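Local coordinates for protein acylneuraminate lyase (Mycoplasma synoviae, PDB 4N4P) that belongs to the dihydrodipicolinate synthetase family of TIM-barrel proteins and forms an assembly of four chains, at residues 64-69 with 81-86. Sequence-based numbering, arbitrary orientation.
Sequences EVMKLV and AQIGSL
A single methionine makes this apolar contact of a helix with the end of a strand and the loop that follows it, in the layer between an outer helix and the inner parallel strands of the TIM barrel. Met66, on the helix, ends in a methyl that meets two methyls of 81-86: its CE lies 4.2 Å from CB of Ala81 and likewise 4.2 Å from CG2 of Ile83. Both are van der Waals distances, no hydrogen bond joins the segments, and only 81 Å² is buried, which marks a narrow contact. The CA atoms of Met66 and Ala81 are 7.4 Å apart, a gap that the thioether chain fills together with the Ala81 methyl; it runs extended through chi2 (171°), then bends at chi3 (70°), which brings CE nearer than SD to both methyls. Met66 and Ile83 cross at about a right angle, Ile83 offering its CG2 branch. Just past the strand, Gly84 N donates to OE1 of Gln82 in a bent bond (2.9 Å), 47° above the carbonyl plane. The contact joins the helix and second strand of the beta-alpha-beta unit formed by strand 44-47, helix 59-73 and strand 78-82. Around it, Met66 and Ala81 both touch Ile47 of strand 44-47, while Ala98 and Ala95 of helix 88-100 pack on Met66 and Ile83 respectively.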
loop_
_atom_site.group_PDB
_atom_site.type_symbol
_atom_site.label_atom_id
_atom_site.label_comp_id
_atom_site.label_asym_id
_atom_site.label_seq_id
_atom_site.Cartn_x
_atom_site.Cartn_y
_atom_site.Cartn_z
ATOM N N GLU A 64 -31.133 -23.696 -0.922
ATOM C CA GLU A 64 -31.687 -24.239 -2.144
ATOM C C GLU A 64 -30.566 -24.575 -3.122
ATOM O O GLU A 64 -30.580 -25.634 -3.726
ATOM C CB GLU A 64 -32.721 -23.275 -2.780
ATOM C CG GLU A 64 -33.490 -23.824 -3.970
ATOM C CD GLU A 64 -34.346 -25.071 -3.694
ATOM O OE1 GLU A 64 -34.728 -25.356 -2.531
ATOM O OE2 GLU A 64 -34.624 -25.782 -4.677
ATOM N N VAL A 65 -29.597 -23.672 -3.276
ATOM C CA VAL A 65 -28.470 -23.957 -4.193
ATOM C C VAL A 65 -27.723 -25.212 -3.758
ATOM O O VAL A 65 -27.376 -26.060 -4.591
ATOM C CB VAL A 65 -27.496 -22.758 -4.333
ATOM C CG1 VAL A 65 -26.271 -23.134 -5.186
ATOM C CG2 VAL A 65 -28.243 -21.595 -5.009
ATOM N N MET A 66 -27.492 -25.330 -2.461
ATOM C CA MET A 66 -26.765 -26.489 -1.927
ATOM C C MET A 66 -27.515 -27.788 -2.232
ATOM O O MET A 66 -26.902 -28.813 -2.596
ATOM C CB MET A 66 -26.555 -26.337 -0.439
ATOM C CG MET A 66 -25.561 -25.232 -0.074
ATOM S SD MET A 66 -25.471 -24.835 1.661
ATOM C CE MET A 66 -24.673 -26.305 2.336
ATOM N N LYS A 67 -28.841 -27.754 -2.060
ATOM C CA LYS A 67 -29.672 -28.935 -2.355
ATOM C C LYS A 67 -29.650 -29.284 -3.825
ATOM O O LYS A 67 -29.455 -30.445 -4.191
ATOM C CB LYS A 67 -31.125 -28.710 -1.895
ATOM C CG LYS A 67 -31.233 -28.612 -0.428
ATOM C CD LYS A 67 -32.483 -27.874 0.013
ATOM C CE LYS A 67 -32.629 -27.955 1.508
ATOM N NZ LYS A 67 -32.653 -29.390 1.952
ATOM N N LEU A 68 -29.828 -28.275 -4.671
ATOM C CA LEU A 68 -29.931 -28.485 -6.104
ATOM C C LEU A 68 -28.628 -29.010 -6.676
ATOM O O LEU A 68 -28.643 -29.854 -7.571
ATOM C CB LEU A 68 -30.323 -27.195 -6.818
ATOM C CG LEU A 68 -31.715 -26.609 -6.574
ATOM C CD1 LEU A 68 -31.770 -25.190 -7.149
ATOM C CD2 LEU A 68 -32.840 -27.486 -7.143
ATOM N N VAL A 69 -27.508 -28.523 -6.145
ATOM C CA VAL A 69 -26.207 -28.980 -6.627
ATOM C C VAL A 69 -25.962 -30.442 -6.257
ATOM O O VAL A 69 -25.528 -31.256 -7.098
ATOM C CB VAL A 69 -25.047 -28.087 -6.101
ATOM C CG1 VAL A 69 -23.698 -28.755 -6.330
ATOM C CG2 VAL A 69 -25.082 -26.718 -6.806
ATOM N N ALA A 81 -18.685 -26.611 -0.427
ATOM C CA ALA A 81 -19.582 -25.463 -0.280
ATOM C C ALA A 81 -18.959 -24.384 0.583
ATOM O O ALA A 81 -18.587 -24.641 1.721
ATOM C CB ALA A 81 -20.925 -25.907 0.378
ATOM N N GLN A 82 -18.880 -23.167 0.048
ATOM C CA GLN A 82 -18.468 -22.003 0.846
ATOM C C GLN A 82 -19.721 -21.547 1.584
ATOM O O GLN A 82 -20.741 -21.306 0.948
ATOM C CB GLN A 82 -17.968 -20.887 -0.082
ATOM C CG GLN A 82 -17.170 -19.787 0.624
ATOM C CD GLN A 82 -18.005 -18.968 1.578
ATOM O OE1 GLN A 82 -17.613 -18.749 2.714
ATOM N NE2 GLN A 82 -19.158 -18.488 1.112
ATOM N N ILE A 83 -19.668 -21.479 2.918
ATOM C CA ILE A 83 -20.894 -21.318 3.706
ATOM C C ILE A 83 -20.784 -20.160 4.687
ATOM O O ILE A 83 -21.686 -19.931 5.494
ATOM C CB ILE A 83 -21.230 -22.626 4.472
ATOM C CG1 ILE A 83 -20.075 -23.000 5.404
ATOM C CG2 ILE A 83 -21.559 -23.764 3.469
ATOM C CD1 ILE A 83 -20.554 -23.719 6.658
ATOM N N GLY A 84 -19.676 -19.437 4.607
ATOM C CA GLY A 84 -19.402 -18.348 5.520
ATOM C C GLY A 84 -20.122 -17.050 5.205
ATOM O O GLY A 84 -20.484 -16.786 4.065
ATOM N N SER A 85 -20.297 -16.245 6.247
ATOM C CA SER A 85 -20.837 -14.879 6.174
ATOM C C SER A 85 -20.725 -14.292 7.577
ATOM O O SER A 85 -20.206 -14.936 8.499
ATOM C CB SER A 85 -22.304 -14.840 5.681
ATOM O OG SER A 85 -23.226 -15.287 6.682
ATOM N N LEU A 86 -21.231 -13.082 7.775
ATOM C CA LEU A 86 -21.166 -12.502 9.099
ATOM C C LEU A 86 -22.273 -13.028 10.015
ATOM O O LEU A 86 -22.259 -12.762 11.218
ATOM C CB LEU A 86 -21.209 -10.985 9.025
ATOM C CG LEU A 86 -19.972 -10.311 8.450
ATOM C CD1 LEU A 86 -20.276 -8.832 8.197
ATOM C CD2 LEU A 86 -18.736 -10.506 9.336
#